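Local coordinates for protein transcriptional regulator, SorC family (Enterococcus faecalis, PDB 2O0M) that probably regulates transcription by binding DNA in response to a carbohydrate effector, at residues A[247-250]-A[251-255]. Numbering follows the deposited sequence.
Sequences LHMA and ARRKM. With PO4 (phosphate ion), chain B.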
loop_
_atom_site.group_PDB
_atom_site.type_symbol
_atom_site.label_atom_id
_atom_site.label_comp_id
_atom_site.label_asym_id
_atom_site.label_seq_id
_atom_site.Cartn_x
_atom_site.Cartn_y
_atom_site.Cartn_z
ATOM N N LEU A 247 11.943 5.069 -9.208
ATOM C CA LEU A 247 12.219 4.916 -10.640
ATOM C C LEU A 247 11.806 3.545 -11.158
ATOM O O LEU A 247 11.302 3.423 -12.279
ATOM C CB LEU A 247 13.682 5.238 -10.963
ATOM C CG LEU A 247 14.066 6.687 -10.625
ATOM C CD1 LEU A 247 15.462 6.991 -11.145
ATOM C CD2 LEU A 247 13.081 7.709 -11.211
ATOM N N HIS A 248 12.007 2.516 -10.336
ATOM C CA HIS A 248 11.545 1.168 -10.654
ATOM C C HIS A 248 10.029 1.143 -10.864
ATOM O O HIS A 248 9.547 0.531 -11.819
ATOM C CB HIS A 248 11.946 0.200 -9.535
ATOM C CG HIS A 248 11.878 -1.245 -9.926
ATOM N ND1 HIS A 248 10.825 -2.063 -9.577
ATOM C CD2 HIS A 248 12.746 -2.023 -10.616
ATOM C CE1 HIS A 248 11.037 -3.278 -10.052
ATOM N NE2 HIS A 248 12.198 -3.283 -10.682
HETATM N N MSE A 249 9.283 1.831 -9.994
HETATM C CA MSE A 249 7.825 1.941 -10.138
HETATM C C MSE A 249 7.450 2.635 -11.427
HETATM O O MSE A 249 6.568 2.183 -12.140
HETATM C CB MSE A 249 7.173 2.732 -8.981
HETATM C CG MSE A 249 7.156 2.071 -7.638
HETATM SE SE MSE A 249 6.221 0.361 -7.558
HETATM C CE MSE A 249 5.163 0.513 -8.881
ATOM N N ALA A 250 8.125 3.739 -11.729
ATOM C CA ALA A 250 7.823 4.504 -12.930
ATOM C C ALA A 250 8.016 3.678 -14.203
ATOM O O ALA A 250 7.205 3.745 -15.126
ATOM C CB ALA A 250 8.673 5.777 -12.975
ATOM N N ALA A 251 9.086 2.891 -14.247
ATOM C CA ALA A 251 9.340 2.020 -15.388
ATOM C C ALA A 251 8.334 0.871 -15.467
ATOM O O ALA A 251 7.793 0.576 -16.541
ATOM C CB ALA A 251 10.747 1.466 -15.311
ATOM N N ARG A 252 8.083 0.219 -14.336
ATOM C CA ARG A 252 7.181 -0.932 -14.336
ATOM C C ARG A 252 5.771 -0.545 -14.780
ATOM O O ARG A 252 5.104 -1.297 -15.513
ATOM C CB ARG A 252 7.115 -1.595 -12.963
ATOM C CG ARG A 252 6.377 -2.901 -12.996
ATOM C CD ARG A 252 6.530 -3.644 -11.691
ATOM N NE ARG A 252 5.683 -3.080 -10.647
ATOM C CZ ARG A 252 5.847 -3.307 -9.347
ATOM N NH1 ARG A 252 6.853 -4.076 -8.899
ATOM N NH2 ARG A 252 5.008 -2.768 -8.484
ATOM N N ARG A 253 5.328 0.613 -14.297
ATOM C CA ARG A 253 3.997 1.160 -14.606
ATOM C C ARG A 253 3.911 1.849 -15.964
ATOM O O ARG A 253 2.869 2.411 -16.316
ATOM C CB ARG A 253 3.580 2.139 -13.507
ATOM C CG ARG A 253 3.341 1.453 -12.151
ATOM C CD ARG A 253 3.141 2.498 -11.076
ATOM N NE ARG A 253 2.859 1.944 -9.747
ATOM C CZ ARG A 253 2.646 2.710 -8.680
ATOM N NH1 ARG A 253 2.685 4.035 -8.808
ATOM N NH2 ARG A 253 2.388 2.157 -7.499
ATOM N N LYS A 254 5.003 1.810 -16.722
ATOM C CA LYS A 254 5.042 2.361 -18.079
ATOM C C LYS A 254 4.610 3.830 -18.111
ATOM O O LYS A 254 3.788 4.254 -18.947
ATOM C CB LYS A 254 4.213 1.496 -19.037
ATOM C CG LYS A 254 4.649 0.039 -19.034
ATOM C CD LYS A 254 3.956 -0.788 -20.102
ATOM C CE LYS A 254 4.362 -2.251 -20.006
ATOM N NZ LYS A 254 5.839 -2.468 -20.111
HETATM N N MSE A 255 5.184 4.607 -17.197
HETATM C CA MSE A 255 4.945 6.039 -17.164
HETATM C C MSE A 255 5.541 6.661 -18.429
HETATM O O MSE A 255 6.410 6.072 -19.073
HETATM C CB MSE A 255 5.524 6.660 -15.890
HETATM C CG MSE A 255 4.840 6.154 -14.633
HETATM SE SE MSE A 255 5.374 7.105 -13.026
HETATM C CE MSE A 255 4.374 8.610 -13.364
HETATM P P PO4 B . 6.678 -3.562 -4.987
HETATM O O1 PO4 B . 7.860 -2.749 -4.607
HETATM O O2 PO4 B . 6.174 -4.396 -3.869
HETATM O O3 PO4 B . 5.628 -2.674 -5.577
HETATM O O4 PO4 B . 7.065 -4.462 -6.121
HETATM O O HOH W 1 8.506 5.277 -16.887
#
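Arg252 N bonds His248 O at 2.9 Å, and from the same turn the Arg252 side chain reaches a phosphate ion beside Met249, a selenomethionine. NH1 of Arg252 donates to phosphate O4 at 2.8 Å, almost straight at 176°. NH2 of Arg252 donates to phosphate O3 at 3.0 Å. Two N-H groups thus hold two oxygens of the ion, with its phosphorus in the guanidinium plane. Lys312 and Thr153 also bind this ion, which probably came from the crystallisation liquor. Glu182 forms salt bridges with NE of Arg252 and of Arg253, which should restrain both guanidinium groups, and Arg253 has a second one to Glu271. Backbone bonds hold the helix: Ala251 N to Leu247 O, and Arg253 N to Met249 O. The helix then ends in a Schellman motif. Lys254 takes a positive phi of 55°, and Met255 N bonds back to Ala250 O at 3.0 Å, while Lys254 N bonds to Ala251 O. This closes helix 246-252, which follows strand 238-245 in the putative sugar-binding domain. Met249 lies alongside Arg252, pointing the same way. A bend at chi2 (-60°) sets its SE 3.5 Å from Arg252 NH2 and 3.7 Å from phosphate O3. The His248 ring has Arg252 NH1 at its edge, with CE1 to NH1 at 4.4 Å. At the helix end, SE of Met255, also a selenomethionine, packs on Ala250 CB at 3.6 Å. Met260 and Leu263 of helix 257-265 also touch Ala250.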